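PDB 6GQF: protein Aster-A from Mus musculus, which carries cholesterol from the plasma membrane to the endoplasmic reticulum by a non-vesicular route, binding the sterol in its VASt (ASTER) domain. Local coordinates for residues Gly39-Phe47 with Trp187-Asp198. Sequence-based numbering, arbitrary orientation.
Sequences GRLLINSVF and WSGIEDYFHHLD. With HC3 (25-hydroxycholesterol), chain E.
Arg40 lies along the indole of Trp187 where strand 40-47 of the VASt domain meets helix 176-202, a worked example of the helix-grip (Bet v 1-like) fold, in which a curved antiparallel sheet grips a long C-terminal helix and the sterol cavity lies between them. Strand and helix segments run almost parallel, at 5°, with their axes 7.9 Å apart at closest approach.

The arginine uses both its charge and its chain on the same indole face. The guanidinium rests flat on the indole, with Arg40 CZ 3.7 Å from the centroid of the five-membered ring of Trp187. The chain, extended from CG to NE (chi2 -176°, chi3 -174°), passes CD over the six-membered ring in a CH-pi contact and delivers the guanidinium to the five-membered ring, while Glu183 holds the indole NE1 by a hydrogen bond. With Trp187 cut back to an alanine, the guanidinium is likely to lose its flat support and turn more freely, weakening its hold on Glu191.

That hold is a salt bridge: NH1 of Arg40 gives a bent hydrogen bond, 2.8 Å, to Glu191 OE2, which lies close to the guanidinium plane, while NH1 approaches from above the carboxylate plane.

Apolar packing fills the middle. Leu42 points its CD1 branch between Ile190 CG2 and Glu191 CG, the latter 3.6 Å away. Ile43 reaches across Phe194, its CD1 3.7 Å from Phe194 CB. A classic beta bulge opposite Val164 turns both Leu42 and Ile43 toward the helix. On the helix's sterol side, Ile190 CG1 lies 4.1 Å from C6 of 25-hydroxycholesterol, and C2 of the sterol sits over one face of the Tyr193 ring, toward its rim.

At the far end, polar and aromatic contacts converge on one oxygen: Asp198 OD1 accepts a hydrogen bond from Ser45 OG at 2.9 Å and also meets the ring edge of Phe47 at CZ.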
ATOM      1  N   GLY A  39       3.065   1.707 -13.686  1.00 70.00           N
ATOM      2  CA  GLY A  39       1.750   2.274 -13.442  1.00 72.35           C
ATOM      3  C   GLY A  39       1.844   3.761 -13.164  1.00 67.82           C
ATOM      4  O   GLY A  39       1.634   4.572 -14.068  1.00 72.29           O
ATOM      5  N   ARG A  40       2.154   4.116 -11.918  1.00 59.23           N
ATOM      6  CA  ARG A  40       2.369   5.511 -11.539  1.00 62.18           C
ATOM      7  C   ARG A  40       3.295   5.612 -10.334  1.00 62.03           C
ATOM      8  O   ARG A  40       3.431   4.661  -9.561  1.00 55.25           O
ATOM      9  CB  ARG A  40       1.043   6.208 -11.221  1.00 61.22           C
ATOM     10  CG  ARG A  40       0.097   6.329 -12.398  1.00 64.44           C
ATOM     11  CD  ARG A  40      -1.149   7.115 -12.047  1.00 62.58           C
ATOM     12  NE  ARG A  40      -2.111   7.089 -13.148  1.00 70.83           N
ATOM     13  CZ  ARG A  40      -3.314   7.654 -13.108  1.00 74.05           C
ATOM     14  NH1 ARG A  40      -3.717   8.298 -12.022  1.00 65.25           N
ATOM     15  NH2 ARG A  40      -4.118   7.573 -14.160  1.00 80.93           N
ATOM     16  N   LEU A  41       3.927   6.774 -10.188  1.00 58.99           N
ATOM     17  CA  LEU A  41       4.758   7.079  -9.029  1.00 61.91           C
ATOM     18  C   LEU A  41       3.937   7.898  -8.045  1.00 59.73           C
ATOM     19  O   LEU A  41       3.693   9.079  -8.271  1.00 65.71           O
ATOM     20  CB  LEU A  41       6.021   7.842  -9.444  1.00 71.32           C
ATOM     21  CG  LEU A  41       6.973   8.271  -8.321  1.00 70.81           C
ATOM     22  CD1 LEU A  41       7.611   7.061  -7.648  1.00 62.49           C
ATOM     23  CD2 LEU A  41       8.040   9.209  -8.861  1.00 67.41           C
ATOM     24  N   LEU A  42       3.511   7.269  -6.955  1.00 61.74           N
ATOM     25  CA  LEU A  42       2.566   7.892  -6.037  1.00 61.07           C
ATOM     26  C   LEU A  42       3.269   8.801  -5.036  1.00 59.11           C
ATOM     27  O   LEU A  42       2.825   9.922  -4.783  1.00 62.55           O
ATOM     28  CB  LEU A  42       1.756   6.820  -5.293  1.00 62.95           C
ATOM     29  CG  LEU A  42       0.697   6.030  -6.079  1.00 59.50           C
ATOM     30  CD1 LEU A  42      -0.348   6.948  -6.682  1.00 63.04           C
ATOM     31  CD2 LEU A  42       1.314   5.167  -7.166  1.00 61.63           C
ATOM     32  N   ILE A  43       4.369   8.313  -4.472  1.00 57.66           N
ATOM     33  CA  ILE A  43       5.109   9.058  -3.461  1.00 61.85           C
ATOM     34  C   ILE A  43       6.590   9.101  -3.798  1.00 65.57           C
ATOM     35  O   ILE A  43       7.156   8.128  -4.290  1.00 63.61           O
ATOM     36  CB  ILE A  43       4.927   8.438  -2.064  1.00 64.06           C
ATOM     37  CG1 ILE A  43       3.455   8.493  -1.649  1.00 66.66           C
ATOM     38  CG2 ILE A  43       5.793   9.161  -1.036  1.00 67.30           C
ATOM     39  CD1 ILE A  43       3.137   7.687  -0.396  1.00 64.95           C
ATOM     40  N   ASN A  44       7.205  10.248  -3.529  1.00 76.02           N
ATOM     41  CA  ASN A  44       8.643  10.417  -3.673  1.00 70.66           C
ATOM     42  C   ASN A  44       9.095  11.560  -2.770  1.00 67.48           C
ATOM     43  O   ASN A  44       9.362  12.665  -3.235  1.00 79.17           O
ATOM     44  CB  ASN A  44       9.018  10.683  -5.131  1.00 68.83           C
ATOM     45  CG  ASN A  44      10.515  10.686  -5.358  1.00 71.77           C
ATOM     46  OD1 ASN A  44      11.272  10.095  -4.591  1.00 76.57           O
ATOM     47  ND2 ASN A  44      10.949  11.352  -6.420  1.00 74.04           N
ATOM     48  N   SER A  45       9.153  11.281  -1.473  1.00 63.16           N
ATOM     49  CA  SER A  45       9.457  12.289  -0.471  1.00 71.59           C
ATOM     50  C   SER A  45      10.717  11.952   0.315  1.00 69.03           C
ATOM     51  O   SER A  45      11.105  10.790   0.418  1.00 73.21           O
ATOM     52  CB  SER A  45       8.272  12.436   0.482  1.00 78.09           C
ATOM     53  OG  SER A  45       7.086  12.718  -0.241  1.00 88.59           O
ATOM     54  N   VAL A  46      11.353  12.981   0.863  1.00 71.32           N
ATOM     55  CA  VAL A  46      12.482  12.792   1.763  1.00 72.71           C
ATOM     56  C   VAL A  46      12.075  13.248   3.154  1.00 68.63           C
ATOM     57  O   VAL A  46      11.578  14.358   3.335  1.00 70.21           O
ATOM     58  CB  VAL A  46      13.733  13.563   1.294  1.00 75.50           C
ATOM     59  CG1 VAL A  46      14.867  13.390   2.293  1.00 78.04           C
ATOM     60  CG2 VAL A  46      14.175  13.080  -0.086  1.00 75.72           C
ATOM     61  N   PHE A  47      12.280  12.369   4.128  1.00 72.66           N
ATOM     62  CA  PHE A  47      11.918  12.645   5.509  1.00 76.97           C
ATOM     63  C   PHE A  47      13.156  12.705   6.384  1.00 80.38           C
ATOM     64  O   PHE A  47      14.149  12.030   6.116  1.00 82.85           O
ATOM     65  CB  PHE A  47      10.957  11.577   6.032  1.00 79.11           C
ATOM     66  CG  PHE A  47       9.635  11.569   5.330  1.00 75.11           C
ATOM     67  CD1 PHE A  47       8.612  12.397   5.752  1.00 68.28           C
ATOM     68  CD2 PHE A  47       9.418  10.739   4.244  1.00 75.05           C
ATOM     69  CE1 PHE A  47       7.397  12.397   5.108  1.00 71.79           C
ATOM     70  CE2 PHE A  47       8.205  10.736   3.594  1.00 72.62           C
ATOM     71  CZ  PHE A  47       7.192  11.565   4.026  1.00 75.00           C
ATOM     72  N   TRP A 187      -7.362   4.385  -9.434  1.00 51.73           N
ATOM     73  CA  TRP A 187      -6.310   5.390  -9.284  1.00 48.73           C
ATOM     74  C   TRP A 187      -6.739   6.552  -8.395  1.00 54.60           C
ATOM     75  O   TRP A 187      -5.902   7.187  -7.759  1.00 59.27           O
ATOM     76  CB  TRP A 187      -5.869   5.926 -10.648  1.00 49.66           C
ATOM     77  CG  TRP A 187      -4.969   4.996 -11.392  1.00 48.96           C
ATOM     78  CD1 TRP A 187      -5.172   4.480 -12.637  1.00 52.69           C
ATOM     79  CD2 TRP A 187      -3.722   4.460 -10.935  1.00 55.46           C
ATOM     80  NE1 TRP A 187      -4.129   3.659 -12.986  1.00 57.77           N
ATOM     81  CE2 TRP A 187      -3.227   3.629 -11.958  1.00 54.92           C
ATOM     82  CE3 TRP A 187      -2.978   4.603  -9.759  1.00 50.30           C
ATOM     83  CZ2 TRP A 187      -2.021   2.945 -11.843  1.00 50.56           C
ATOM     84  CZ3 TRP A 187      -1.785   3.922  -9.646  1.00 51.91           C
ATOM     85  CH2 TRP A 187      -1.316   3.104 -10.684  1.00 54.45           C
ATOM     86  N   SER A 188      -8.035   6.837  -8.349  1.00 50.15           N
ATOM     87  CA  SER A 188      -8.527   7.901  -7.484  1.00 54.04           C
ATOM     88  C   SER A 188      -8.421   7.481  -6.018  1.00 59.95           C
ATOM     89  O   SER A 188      -8.035   8.277  -5.160  1.00 59.88           O
ATOM     90  CB  SER A 188      -9.968   8.255  -7.835  1.00 53.73           C
ATOM     91  OG  SER A 188     -10.805   7.130  -7.668  1.00 69.32           O
ATOM     92  N   GLY A 189      -8.762   6.225  -5.737  1.00 55.57           N
ATOM     93  CA  GLY A 189      -8.657   5.681  -4.393  1.00 49.62           C
ATOM     94  C   GLY A 189      -7.228   5.372  -3.976  1.00 57.70           C
ATOM     95  O   GLY A 189      -6.911   5.367  -2.783  1.00 54.92           O
ATOM     96  N   ILE A 190      -6.364   5.108  -4.956  1.00 53.77           N
ATOM     97  CA  ILE A 190      -4.958   4.825  -4.686  1.00 57.02           C
ATOM     98  C   ILE A 190      -4.202   6.114  -4.377  1.00 59.41           C
ATOM     99  O   ILE A 190      -3.411   6.170  -3.434  1.00 58.91           O
ATOM    100  CB  ILE A 190      -4.287   4.089  -5.880  1.00 56.63           C
ATOM    101  CG1 ILE A 190      -4.745   2.630  -5.923  1.00 47.08           C
ATOM    102  CG2 ILE A 190      -2.750   4.126  -5.773  1.00 55.07           C
ATOM    103  CD1 ILE A 190      -4.396   1.900  -7.207  1.00 40.60           C
ATOM    104  N   GLU A 191      -4.445   7.149  -5.173  1.00 60.92           N
ATOM    105  CA  GLU A 191      -3.776   8.428  -4.973  1.00 62.80           C
ATOM    106  C   GLU A 191      -4.257   9.091  -3.698  1.00 64.57           C
ATOM    107  O   GLU A 191      -3.469   9.672  -2.956  1.00 65.65           O
ATOM    108  CB  GLU A 191      -4.013   9.352  -6.163  1.00 62.04           C
ATOM    109  CG  GLU A 191      -3.266   8.926  -7.404  1.00 67.89           C
ATOM    110  CD  GLU A 191      -3.691   9.697  -8.630  1.00 79.49           C
ATOM    111  OE1 GLU A 191      -4.694  10.441  -8.550  1.00 79.23           O
ATOM    112  OE2 GLU A 191      -3.019   9.558  -9.674  1.00 85.42           O
ATOM    113  N   ASP A 192      -5.558   8.998  -3.446  1.00 63.62           N
ATOM    114  CA  ASP A 192      -6.141   9.616  -2.268  1.00 63.45           C
ATOM    115  C   ASP A 192      -5.571   8.980  -1.010  1.00 67.35           C
ATOM    116  O   ASP A 192      -5.375   9.652   0.004  1.00 75.76           O
ATOM    117  CB  ASP A 192      -7.661   9.483  -2.284  1.00 63.10           C
ATOM    118  CG  ASP A 192      -8.319  10.199  -1.120  1.00 72.52           C
ATOM    119  OD1 ASP A 192      -7.882  11.319  -0.780  1.00 81.50           O
ATOM    120  OD2 ASP A 192      -9.272   9.641  -0.542  1.00 80.03           O
ATOM    121  N   TYR A 193      -5.295   7.682  -1.086  1.00 63.23           N
ATOM    122  CA  TYR A 193      -4.760   6.950   0.056  1.00 61.21           C
ATOM    123  C   TYR A 193      -3.314   7.344   0.339  1.00 60.92           C
ATOM    124  O   TYR A 193      -2.977   7.733   1.457  1.00 59.61           O
ATOM    125  CB  TYR A 193      -4.850   5.434  -0.176  1.00 56.52           C
ATOM    126  CG  TYR A 193      -4.165   4.636   0.915  1.00 57.76           C
ATOM    127  CD1 TYR A 193      -4.845   4.280   2.075  1.00 59.40           C
ATOM    128  CD2 TYR A 193      -2.835   4.258   0.797  1.00 50.51           C
ATOM    129  CE1 TYR A 193      -4.221   3.565   3.079  1.00 49.30           C
ATOM    130  CE2 TYR A 193      -2.205   3.546   1.797  1.00 58.33           C
ATOM    131  CZ  TYR A 193      -2.904   3.201   2.935  1.00 55.35           C
ATOM    132  OH  TYR A 193      -2.278   2.487   3.933  1.00 60.88           O
ATOM    133  N   PHE A 194      -2.463   7.239  -0.678  1.00 60.13           N
ATOM    134  CA  PHE A 194      -1.031   7.449  -0.498  1.00 63.18           C
ATOM    135  C   PHE A 194      -0.670   8.920  -0.306  1.00 64.25           C
ATOM    136  O   PHE A 194       0.305   9.238   0.373  1.00 68.29           O
ATOM    137  CB  PHE A 194      -0.260   6.862  -1.685  1.00 62.39           C
ATOM    138  CG  PHE A 194      -0.128   5.365  -1.635  1.00 59.90           C
ATOM    139  CD1 PHE A 194       0.758   4.761  -0.755  1.00 56.71           C
ATOM    140  CD2 PHE A 194      -0.901   4.562  -2.455  1.00 60.67           C
ATOM    141  CE1 PHE A 194       0.872   3.384  -0.700  1.00 51.52           C
ATOM    142  CE2 PHE A 194      -0.787   3.184  -2.405  1.00 59.01           C
ATOM    143  CZ  PHE A 194       0.101   2.597  -1.528  1.00 52.12           C
ATOM    144  N   HIS A 195      -1.451   9.822  -0.886  1.00 65.78           N
ATOM    145  CA  HIS A 195      -1.191  11.243  -0.695  1.00 67.44           C
ATOM    146  C   HIS A 195      -1.469  11.627   0.760  1.00 67.00           C
ATOM    147  O   HIS A 195      -0.741  12.428   1.343  1.00 69.15           O
ATOM    148  CB  HIS A 195      -2.023  12.081  -1.668  1.00 69.20           C
ATOM    149  CG  HIS A 195      -1.529  12.021  -3.082  1.00 71.45           C
ATOM    150  ND1 HIS A 195      -2.320  12.333  -4.166  1.00 77.32           N
ATOM    151  CD2 HIS A 195      -0.318  11.681  -3.587  1.00 69.83           C
ATOM    152  CE1 HIS A 195      -1.620  12.186  -5.277  1.00 73.89           C
ATOM    153  NE2 HIS A 195      -0.404  11.792  -4.954  1.00 67.91           N
ATOM    154  N   HIS A 196      -2.503  11.031   1.348  1.00 68.46           N
ATOM    155  CA  HIS A 196      -2.787  11.220   2.770  1.00 66.15           C
ATOM    156  C   HIS A 196      -1.737  10.528   3.634  1.00 69.32           C
ATOM    157  O   HIS A 196      -1.429  10.983   4.735  1.00 73.10           O
ATOM    158  CB  HIS A 196      -4.177  10.690   3.119  1.00 66.41           C
ATOM    159  CG  HIS A 196      -5.290  11.616   2.736  1.00 79.10           C
ATOM    160  ND1 HIS A 196      -6.618  11.299   2.921  1.00 87.35           N
ATOM    161  CD2 HIS A 196      -5.272  12.852   2.183  1.00 78.00           C
ATOM    162  CE1 HIS A 196      -7.371  12.297   2.497  1.00 81.55           C
ATOM    163  NE2 HIS A 196      -6.579  13.252   2.044  1.00 80.53           N
ATOM    164  N   LEU A 197      -1.195   9.423   3.136  1.00 65.26           N
ATOM    165  CA  LEU A 197      -0.145   8.707   3.848  1.00 64.97           C
ATOM    166  C   LEU A 197       1.130   9.540   3.889  1.00 66.84           C
ATOM    167  O   LEU A 197       1.870   9.509   4.872  1.00 70.11           O
ATOM    168  CB  LEU A 197       0.128   7.350   3.191  1.00 67.69           C
ATOM    169  CG  LEU A 197       1.361   6.571   3.677  1.00 66.28           C
ATOM    170  CD1 LEU A 197       1.244   6.160   5.146  1.00 61.11           C
ATOM    171  CD2 LEU A 197       1.598   5.356   2.796  1.00 63.86           C
ATOM    172  N   ASP A 198       1.380  10.279   2.812  1.00 73.03           N
ATOM    173  CA  ASP A 198       2.562  11.130   2.711  1.00 70.74           C
ATOM    174  C   ASP A 198       2.447  12.320   3.660  1.00 70.92           C
ATOM    175  O   ASP A 198       3.431  12.736   4.272  1.00 66.95           O
ATOM    176  CB  ASP A 198       2.747  11.612   1.269  1.00 72.40           C
ATOM    177  CG  ASP A 198       4.037  12.383   1.067  1.00 79.12           C
ATOM    178  OD1 ASP A 198       5.066  11.994   1.657  1.00 80.89           O
ATOM    179  OD2 ASP A 198       4.020  13.377   0.310  1.00 83.30           O
TER
HETATM  180  C18 HC3 E 601      -9.188   1.744  -4.358  1.00 49.78           C
HETATM  181  C13 HC3 E 601      -9.394   0.261  -4.031  1.00 52.00           C
HETATM  182  C12 HC3 E 601      -9.730   0.241  -2.644  1.00 49.92           C
HETATM  183  C11 HC3 E 601      -8.496   0.685  -1.667  1.00 53.20           C
HETATM  184  C9  HC3 E 601      -7.215  -0.098  -1.937  1.00 50.72           C
HETATM  185  C10 HC3 E 601      -5.988   0.339  -0.965  1.00 50.72           C
HETATM  186  C19 HC3 E 601      -5.974   1.847  -0.879  1.00 52.35           C
HETATM  187  C1  HC3 E 601      -6.244  -0.190   0.446  1.00 56.77           C
HETATM  188  C2  HC3 E 601      -5.106   0.119   1.389  1.00 60.81           C
HETATM  189  C3  HC3 E 601      -3.788  -0.379   0.891  1.00 62.50           C
HETATM  190  O1  HC3 E 601      -2.742   0.051   1.763  1.00 67.87           O
HETATM  191  C4  HC3 E 601      -3.485   0.126  -0.518  1.00 51.81           C
HETATM  192  C5  HC3 E 601      -4.669  -0.124  -1.447  1.00 47.09           C
HETATM  193  C6  HC3 E 601      -4.418  -0.277  -3.072  1.00 50.48           C
HETATM  194  C7  HC3 E 601      -5.550  -0.807  -3.866  1.00 48.67           C
HETATM  195  C8  HC3 E 601      -6.878   0.005  -3.421  1.00 43.38           C
HETATM  196  C14 HC3 E 601      -8.041  -0.461  -4.259  1.00 43.55           C
HETATM  197  C15 HC3 E 601      -7.871  -0.558  -5.860  1.00 44.36           C
HETATM  198  C16 HC3 E 601      -9.496  -0.561  -6.421  1.00 46.18           C
HETATM  199  C17 HC3 E 601     -10.399  -0.375  -5.185  1.00 44.14           C
HETATM  200  C20 HC3 E 601     -11.598   0.422  -5.380  1.00 43.32           C
HETATM  201  C21 HC3 E 601     -12.692  -0.147  -4.427  1.00 55.56           C
HETATM  202  C22 HC3 E 601     -12.160   0.540  -6.839  1.00 54.73           C
HETATM  203  C23 HC3 E 601     -13.479  -0.145  -7.103  1.00 58.21           C
HETATM  204  C24 HC3 E 601     -13.638  -0.130  -8.605  1.00 56.13           C
HETATM  205  C25 HC3 E 601     -15.082  -0.352  -8.980  1.00 69.63           C
HETATM  206  C26 HC3 E 601     -15.145  -0.466 -10.484  1.00 59.46           C
HETATM  207  C27 HC3 E 601     -15.580  -1.637  -8.347  1.00 61.87           C
HETATM  208  O2  HC3 E 601     -15.851   0.747  -8.551  1.00 76.21           O